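Local atomic coordinates of putative transcriptional regulator, sugar-binding family (Arthrobacter aurescens, PDB entry 3NZE), a protein that probably acts as a transcription regulator of the SorC family, in which a sugar-binding domain such as this one controls DNA binding. Residues Val54-Trp64 and Thr80-Ala91; Arg116-Ala124 and Met135-Leu145. All blocks are in the same frame, centred on the assembly; numbering follows the deposited sequence. Where two conformers were deposited one is given.

Contact 1: residues Val54-Trp64 and Thr80-Ala91; sequences VDSNAIIGVAW and THDSIVVQLNGA
The hydroxyl of Ser83 is gripped twice by residues 54-64: OG donates to Asp55 O at 2.7 Å, in the carbonyl plane and on a lone pair, and accepts from Ala58 N at 2.9 Å. Both partners hold the buried oxygen from the turn that leads into strand 59-62. Nearby, Ser56 OG receives His81 N at 2.9 Å, while Ser56 CB sits over one face of the imidazole in a CH-pi contact. The ring is fixed in rotation by its ND1, which donates almost straight (176°) to Asp82 OD1. From Ala58 to Leu88 five backbone bonds zip strands 59-62 and 84-87 together in parallel. Ile59 CG2 meets Val86 CG1 at 3.7 Å on one face of the sheet, and Ile60 packs on Val85 on the other. Past the strand ends, Asn89 faces Trp64 with its amide: OD1 accepts Trp64 N at 3.0 Å and ND2 donates to Trp64 O at 3.2 Å. Trp64 has CG between its backbone N and carbonyl carbon (chi1 73°), which brings the indole beside residues 89-91, ND2 of Asn89 over one face and NE1 donating to Gly90 O at 2.9 Å. Helix 66-73 links the two strands, and the whole is a beta-alpha-beta crossover, consistent with a Rossmann-like parallel arrangement.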
# COMPACT_ATOMS: atom_id res chain seq x y z
N VAL A 54 14.70 7.42 1.52
CA VAL A 54 14.28 8.61 0.81
C VAL A 54 15.50 9.49 0.52
O VAL A 54 16.16 9.96 1.44
CB VAL A 54 13.25 9.43 1.61
CG1 VAL A 54 12.83 10.66 0.83
CG2 VAL A 54 12.03 8.58 1.94
N ASP A 55 15.80 9.69 -0.76
CA ASP A 55 17.00 10.44 -1.15
C ASP A 55 16.65 11.67 -1.96
O ASP A 55 15.49 11.89 -2.28
CB ASP A 55 17.93 9.56 -1.99
CG ASP A 55 18.47 8.38 -1.23
OD1 ASP A 55 19.16 8.60 -0.20
OD2 ASP A 55 18.22 7.24 -1.66
N SER A 56 17.67 12.45 -2.31
CA SER A 56 17.46 13.56 -3.23
C SER A 56 17.41 13.04 -4.66
O SER A 56 17.86 11.93 -4.94
CB SER A 56 18.56 14.61 -3.09
OG SER A 56 18.55 15.20 -1.80
N ASN A 57 16.86 13.86 -5.55
CA ASN A 57 16.74 13.49 -6.96
C ASN A 57 15.99 12.18 -7.14
O ASN A 57 16.34 11.36 -8.00
CB ASN A 57 18.13 13.37 -7.59
CG ASN A 57 18.88 14.68 -7.58
OD1 ASN A 57 19.77 14.89 -6.76
ND2 ASN A 57 18.51 15.57 -8.49
N ALA A 58 14.95 11.98 -6.34
CA ALA A 58 14.21 10.73 -6.36
C ALA A 58 12.72 10.97 -6.56
O ALA A 58 12.20 12.05 -6.28
CB ALA A 58 14.43 9.97 -5.05
N ILE A 59 12.04 9.95 -7.06
CA ILE A 59 10.59 9.99 -7.19
C ILE A 59 10.01 8.94 -6.25
O ILE A 59 10.28 7.75 -6.39
CB ILE A 59 10.15 9.74 -8.65
CG1 ILE A 59 10.65 10.89 -9.53
CG2 ILE A 59 8.63 9.60 -8.74
CD1 ILE A 59 10.54 10.62 -11.01
N ILE A 60 9.25 9.41 -5.26
CA ILE A 60 8.70 8.53 -4.25
C ILE A 60 7.21 8.32 -4.48
O ILE A 60 6.42 9.27 -4.32
CB ILE A 60 8.88 9.11 -2.84
CG1 ILE A 60 10.33 9.56 -2.61
CG2 ILE A 60 8.42 8.12 -1.78
CD1 ILE A 60 11.34 8.50 -2.89
N GLY A 61 6.82 7.09 -4.80
CA GLY A 61 5.43 6.74 -5.01
C GLY A 61 4.74 6.35 -3.71
O GLY A 61 5.24 5.51 -2.96
N VAL A 62 3.60 6.98 -3.43
CA VAL A 62 2.83 6.67 -2.23
C VAL A 62 1.42 6.24 -2.61
O VAL A 62 0.69 7.00 -3.26
CB VAL A 62 2.70 7.90 -1.30
CG1 VAL A 62 1.81 7.60 -0.11
CG2 VAL A 62 4.08 8.38 -0.84
N ALA A 63 1.03 5.04 -2.21
CA ALA A 63 -0.35 4.62 -2.37
C ALA A 63 -1.04 4.98 -1.07
O ALA A 63 -0.74 4.40 -0.03
CB ALA A 63 -0.43 3.13 -2.65
N TRP A 64 -1.94 5.96 -1.10
CA TRP A 64 -2.53 6.46 0.14
C TRP A 64 -3.65 5.54 0.62
O TRP A 64 -4.31 4.85 -0.18
CB TRP A 64 -3.03 7.90 -0.04
CG TRP A 64 -4.26 7.95 -0.86
CD1 TRP A 64 -4.33 8.10 -2.22
CD2 TRP A 64 -5.60 7.83 -0.39
NE1 TRP A 64 -5.65 8.09 -2.62
CE2 TRP A 64 -6.45 7.92 -1.51
CE3 TRP A 64 -6.17 7.67 0.88
CZ2 TRP A 64 -7.83 7.84 -1.41
CZ3 TRP A 64 -7.55 7.59 0.98
CH2 TRP A 64 -8.37 7.67 -0.16
N THR A 80 15.64 16.88 1.56
CA THR A 80 16.27 16.41 0.34
C THR A 80 16.10 17.55 -0.65
O THR A 80 15.45 18.55 -0.35
CB THR A 80 15.56 15.16 -0.23
OG1 THR A 80 14.22 15.50 -0.62
CG2 THR A 80 15.52 14.04 0.82
N HIS A 81 16.70 17.41 -1.83
CA HIS A 81 16.42 18.36 -2.90
C HIS A 81 16.07 17.63 -4.18
O HIS A 81 16.52 16.50 -4.39
CB HIS A 81 17.61 19.28 -3.14
CG HIS A 81 18.87 18.56 -3.50
ND1 HIS A 81 19.31 18.43 -4.80
CD2 HIS A 81 19.78 17.92 -2.73
CE1 HIS A 81 20.44 17.74 -4.82
NE2 HIS A 81 20.75 17.42 -3.57
N ASP A 82 15.27 18.27 -5.02
CA ASP A 82 14.97 17.76 -6.36
C ASP A 82 14.24 16.42 -6.35
O ASP A 82 14.31 15.66 -7.31
CB ASP A 82 16.24 17.67 -7.20
CG ASP A 82 16.75 19.03 -7.62
OD1 ASP A 82 17.83 19.44 -7.13
OD2 ASP A 82 16.06 19.70 -8.42
N SER A 83 13.53 16.15 -5.27
CA SER A 83 12.73 14.94 -5.20
C SER A 83 11.25 15.25 -5.31
O SER A 83 10.82 16.38 -5.09
CB SER A 83 13.01 14.18 -3.92
OG SER A 83 14.31 13.62 -3.98
N ILE A 84 10.49 14.22 -5.66
CA ILE A 84 9.06 14.37 -5.88
C ILE A 84 8.34 13.25 -5.18
O ILE A 84 8.80 12.11 -5.22
CB ILE A 84 8.75 14.24 -7.39
CG1 ILE A 84 9.45 15.34 -8.18
CG2 ILE A 84 7.26 14.24 -7.63
CD1 ILE A 84 9.43 15.10 -9.69
N VAL A 85 7.22 13.55 -4.53
CA VAL A 85 6.35 12.49 -4.04
C VAL A 85 5.11 12.45 -4.92
O VAL A 85 4.43 13.46 -5.10
CB VAL A 85 5.95 12.66 -2.56
CG1 VAL A 85 7.13 12.36 -1.64
CG2 VAL A 85 5.40 14.05 -2.30
N VAL A 86 4.85 11.28 -5.50
CA VAL A 86 3.74 11.13 -6.43
C VAL A 86 2.66 10.19 -5.88
O VAL A 86 2.96 9.11 -5.36
CB VAL A 86 4.21 10.72 -7.86
CG1 VAL A 86 5.01 9.40 -7.83
CG2 VAL A 86 3.03 10.64 -8.82
N GLN A 87 1.41 10.62 -5.99
CA GLN A 87 0.27 9.85 -5.55
C GLN A 87 -0.00 8.70 -6.53
O GLN A 87 -0.11 8.94 -7.74
CB GLN A 87 -0.93 10.80 -5.50
CG GLN A 87 -2.23 10.23 -4.98
CD GLN A 87 -3.32 11.29 -5.02
OE1 GLN A 87 -3.02 12.49 -5.07
NE2 GLN A 87 -4.57 10.87 -5.00
N LEU A 88 -0.12 7.47 -6.03
CA LEU A 88 -0.25 6.30 -6.92
C LEU A 88 -1.68 5.88 -7.24
O LEU A 88 -1.91 5.16 -8.20
CB LEU A 88 0.48 5.09 -6.31
CG LEU A 88 1.99 5.27 -6.14
CD1 LEU A 88 2.63 3.97 -5.65
CD2 LEU A 88 2.61 5.71 -7.47
N ASN A 89 -2.63 6.34 -6.42
CA ASN A 89 -4.03 6.00 -6.60
C ASN A 89 -4.92 7.22 -6.38
O ASN A 89 -4.56 8.10 -5.62
CB ASN A 89 -4.46 4.87 -5.64
CG ASN A 89 -4.13 5.17 -4.19
OD1 ASN A 89 -3.05 5.67 -3.87
ND2 ASN A 89 -5.06 4.84 -3.30
N GLY A 90 -6.07 7.26 -7.05
CA GLY A 90 -6.94 8.43 -7.02
C GLY A 90 -7.65 8.58 -5.69
O GLY A 90 -7.50 7.76 -4.78
N ALA A 91 -8.45 9.65 -5.57
CA ALA A 91 -9.14 9.91 -4.30
C ALA A 91 -10.49 10.56 -4.56
O ALA A 91 -10.64 11.34 -5.50
CB ALA A 91 -8.30 10.80 -3.37
O HOH W 1 12.79 13.94 -8.99

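Contact 2: residues Arg116-Ala124 and Met135-Leu145; sequences RVEQFPVPA and MWNERSVQRIL
Phe120 and Ile144 meet at the middle of this contact, where the loop after strand 116-118 passes the first turns of helix 139-149. Phe120 has CG anti to its own nitrogen (chi1 -162°), which sends the ring in among the helix residues. There CD1 approaches Ile144 CG2 at 3.5 Å, CE1 approaches Val141 CG1 at 3.9 Å, and CZ touches both Leu145 CD2 and Trp136 CH2, each 3.8 Å away. The phenyl and indole planes stand 61° apart, an oblique pairing. Within the loop, Val122 CG2 rests over one face of the phenyl ring. The two arms of Ile144 divide the work: CG2 takes the phenyl ring, whereas the turn of the longer arm at chi2 (-59°) brings CD1 to 3.4 Å from Gln119 O and near Glu118 OE1. Met135, present as selenomethionine, is bent at both chi2 and chi3, and this folded chain brings CE to 3.5 Å from Val122 CG1, the two side chains running antiparallel alongside one another. Val122 CG1 also meets Val141 CG2, 3.7 Å away. On the strand, Arg116 forms a salt bridge with Glu118, NE and NH2 both donating side-on to the single atom OE2. No hydrogen bond joins the segments, so shape and apolar burial hold loop and helix together, while polar bonds such as Gln142 NE2 to Trp136 O stay within one segment.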
# COMPACT_ATOMS: atom_id res chain seq x y z
N ARG A 116 8.63 18.04 -3.76
CA ARG A 116 7.46 18.56 -4.45
C ARG A 116 6.38 17.49 -4.50
O ARG A 116 6.67 16.32 -4.74
CB ARG A 116 7.80 19.01 -5.87
CG ARG A 116 6.61 19.65 -6.57
CD ARG A 116 6.99 20.16 -7.95
NE ARG A 116 6.85 19.14 -8.98
CZ ARG A 116 7.86 18.63 -9.67
NH1 ARG A 116 9.10 19.03 -9.44
NH2 ARG A 116 7.62 17.71 -10.60
N VAL A 117 5.13 17.90 -4.30
CA VAL A 117 4.01 16.97 -4.31
C VAL A 117 3.32 16.95 -5.67
O VAL A 117 2.97 17.99 -6.22
CB VAL A 117 2.99 17.34 -3.22
CG1 VAL A 117 1.72 16.52 -3.37
CG2 VAL A 117 3.59 17.16 -1.83
N GLU A 118 3.13 15.75 -6.21
CA GLU A 118 2.37 15.59 -7.45
C GLU A 118 1.16 14.70 -7.24
O GLU A 118 1.27 13.50 -7.00
CB GLU A 118 3.25 15.01 -8.56
CG GLU A 118 4.38 15.94 -9.00
CD GLU A 118 3.90 17.10 -9.86
OE1 GLU A 118 2.71 17.10 -10.26
OE2 GLU A 118 4.71 18.00 -10.14
N GLN A 119 -0.02 15.30 -7.34
CA GLN A 119 -1.25 14.55 -7.12
C GLN A 119 -1.91 14.08 -8.41
O GLN A 119 -1.55 14.50 -9.51
CB GLN A 119 -2.22 15.34 -6.25
CG GLN A 119 -1.65 15.52 -4.85
CD GLN A 119 -2.70 15.83 -3.82
OE1 GLN A 119 -2.70 16.93 -3.26
NE2 GLN A 119 -3.58 14.87 -3.54
N PHE A 120 -2.90 13.21 -8.24
CA PHE A 120 -3.45 12.40 -9.31
C PHE A 120 -4.92 12.82 -9.44
O PHE A 120 -5.73 12.49 -8.57
CB PHE A 120 -3.33 10.94 -8.86
CG PHE A 120 -3.45 9.90 -9.96
CD1 PHE A 120 -3.26 10.23 -11.29
CD2 PHE A 120 -3.72 8.58 -9.64
CE1 PHE A 120 -3.36 9.25 -12.28
CE2 PHE A 120 -3.83 7.61 -10.61
CZ PHE A 120 -3.64 7.94 -11.93
N PRO A 121 -5.27 13.56 -10.50
CA PRO A 121 -6.62 14.17 -10.55
C PRO A 121 -7.69 13.20 -11.05
O PRO A 121 -8.36 13.46 -12.05
CB PRO A 121 -6.43 15.31 -11.56
CG PRO A 121 -5.41 14.78 -12.50
CD PRO A 121 -4.43 14.02 -11.62
N VAL A 122 -7.84 12.09 -10.33
CA VAL A 122 -8.79 11.04 -10.69
C VAL A 122 -9.47 10.53 -9.42
O VAL A 122 -8.90 10.64 -8.33
CB VAL A 122 -8.07 9.87 -11.43
CG1 VAL A 122 -7.16 10.40 -12.53
CG2 VAL A 122 -7.27 9.04 -10.46
N PRO A 123 -10.71 10.00 -9.55
CA PRO A 123 -11.43 9.56 -8.34
C PRO A 123 -10.78 8.32 -7.71
O PRO A 123 -9.81 7.80 -8.26
CB PRO A 123 -12.83 9.21 -8.87
CG PRO A 123 -12.91 9.79 -10.26
CD PRO A 123 -11.51 9.86 -10.78
N ALA A 124 -11.31 7.86 -6.59
CA ALA A 124 -10.71 6.73 -5.87
C ALA A 124 -10.71 5.44 -6.68
O ALA A 124 -9.84 4.61 -6.51
CB ALA A 124 -11.43 6.51 -4.53
N MSE A 135 -10.42 8.34 -19.24
CA MSE A 135 -9.50 9.13 -18.43
C MSE A 135 -8.02 8.87 -18.71
O MSE A 135 -7.19 9.77 -18.58
CB MSE A 135 -9.79 8.93 -16.94
CG MSE A 135 -11.00 9.71 -16.47
SE MSE A 135 -10.67 11.64 -16.31
CE MSE A 135 -9.77 11.56 -14.58
N TRP A 136 -7.69 7.64 -19.10
CA TRP A 136 -6.30 7.31 -19.39
C TRP A 136 -5.83 7.89 -20.72
O TRP A 136 -4.66 7.76 -21.10
CB TRP A 136 -6.08 5.78 -19.31
CG TRP A 136 -5.51 5.32 -17.98
CD1 TRP A 136 -4.46 4.46 -17.80
CD2 TRP A 136 -5.95 5.70 -16.66
NE1 TRP A 136 -4.23 4.28 -16.46
CE2 TRP A 136 -5.12 5.03 -15.74
CE3 TRP A 136 -6.96 6.54 -16.17
CZ2 TRP A 136 -5.27 5.16 -14.36
CZ3 TRP A 136 -7.11 6.68 -14.80
CH2 TRP A 136 -6.26 6.00 -13.90
N ASN A 137 -6.75 8.55 -21.43
CA ASN A 137 -6.43 9.26 -22.66
C ASN A 137 -6.34 10.77 -22.45
O ASN A 137 -6.22 11.54 -23.40
CB ASN A 137 -7.48 8.97 -23.72
CG ASN A 137 -6.91 8.29 -24.93
OD1 ASN A 137 -6.88 7.07 -25.01
ND2 ASN A 137 -6.41 9.09 -25.87
N GLU A 138 -6.42 11.19 -21.19
CA GLU A 138 -6.30 12.60 -20.86
C GLU A 138 -4.85 12.93 -20.57
O GLU A 138 -4.18 12.21 -19.83
CB GLU A 138 -7.16 12.91 -19.64
CG GLU A 138 -8.65 12.76 -19.92
CD GLU A 138 -9.21 13.92 -20.75
OE1 GLU A 138 -8.87 15.08 -20.45
OE2 GLU A 138 -9.99 13.67 -21.70
N ARG A 139 -4.36 14.05 -21.10
CA ARG A 139 -2.97 14.44 -20.85
C ARG A 139 -2.70 14.69 -19.36
O ARG A 139 -1.63 14.38 -18.85
CB ARG A 139 -2.59 15.65 -21.69
CG ARG A 139 -2.45 15.34 -23.17
CD ARG A 139 -2.44 16.60 -24.00
NE ARG A 139 -3.64 17.38 -23.74
CZ ARG A 139 -3.81 18.64 -24.14
NH1 ARG A 139 -4.94 19.27 -23.85
NH2 ARG A 139 -2.86 19.26 -24.82
N SER A 140 -3.69 15.26 -18.67
CA SER A 140 -3.51 15.55 -17.26
C SER A 140 -3.23 14.27 -16.49
O SER A 140 -2.44 14.27 -15.55
CB SER A 140 -4.76 16.23 -16.70
OG SER A 140 -5.86 15.35 -16.75
N VAL A 141 -3.88 13.19 -16.89
CA VAL A 141 -3.70 11.91 -16.23
C VAL A 141 -2.39 11.27 -16.66
O VAL A 141 -1.60 10.81 -15.83
CB VAL A 141 -4.87 10.95 -16.49
CG1 VAL A 141 -4.56 9.56 -15.93
CG2 VAL A 141 -6.16 11.51 -15.89
N GLN A 142 -2.14 11.28 -17.97
CA GLN A 142 -0.96 10.64 -18.55
C GLN A 142 0.34 11.19 -18.00
O GLN A 142 1.31 10.45 -17.80
CB GLN A 142 -1.00 10.76 -20.08
CG GLN A 142 -2.07 9.91 -20.72
CD GLN A 142 -2.28 10.21 -22.20
OE1 GLN A 142 -1.82 11.23 -22.72
NE2 GLN A 142 -2.97 9.31 -22.89
N ARG A 143 0.39 12.50 -17.72
CA ARG A 143 1.60 13.10 -17.19
C ARG A 143 1.91 12.54 -15.80
O ARG A 143 3.08 12.39 -15.42
CB ARG A 143 1.47 14.62 -17.15
CG ARG A 143 1.36 15.29 -18.52
CD ARG A 143 2.67 15.22 -19.30
NE ARG A 143 2.91 13.90 -19.88
CZ ARG A 143 2.31 13.44 -20.97
NH1 ARG A 143 1.41 14.19 -21.60
NH2 ARG A 143 2.59 12.23 -21.43
N ILE A 144 0.87 12.23 -15.03
CA ILE A 144 1.08 11.59 -13.74
C ILE A 144 1.45 10.11 -13.89
O ILE A 144 2.32 9.62 -13.18
CB ILE A 144 -0.15 11.75 -12.82
CG1 ILE A 144 -0.42 13.24 -12.59
CG2 ILE A 144 0.09 11.05 -11.49
CD1 ILE A 144 0.74 13.98 -11.96
N LEU A 145 0.79 9.41 -14.82
CA LEU A 145 1.15 8.02 -15.09
C LEU A 145 2.64 7.93 -15.44
O LEU A 145 3.32 6.98 -15.05
CB LEU A 145 0.29 7.44 -16.22
CG LEU A 145 -1.21 7.35 -15.91
CD1 LEU A 145 -1.99 6.86 -17.12
CD2 LEU A 145 -1.45 6.45 -14.69

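Contacts 1 and 2 follow one another along the chain, with centres about 14 Å apart, and share one sheet. Strand 84-87 lies between strands 59-62 and 116-118: Val85 N probably bonds Arg116 O (2.8 Å) and Val85 O probably bonds Glu118 N (2.9 Å). Gln87 OE1 of contact 1 accepts both Gln119 NE2 and Phe120 N, tying the loop of contact 2 to the strand end, where Gly90 CA also packs on Val122 CG2 at 3.5 Å. Ile144 touches Val86, so helix 139-149 covers part of this sheet. Glu118, a calcium ligand seen in a structure of this protein, lies about 4 Å from Ile84, side chain to side chain, although this chain carries no calcium there.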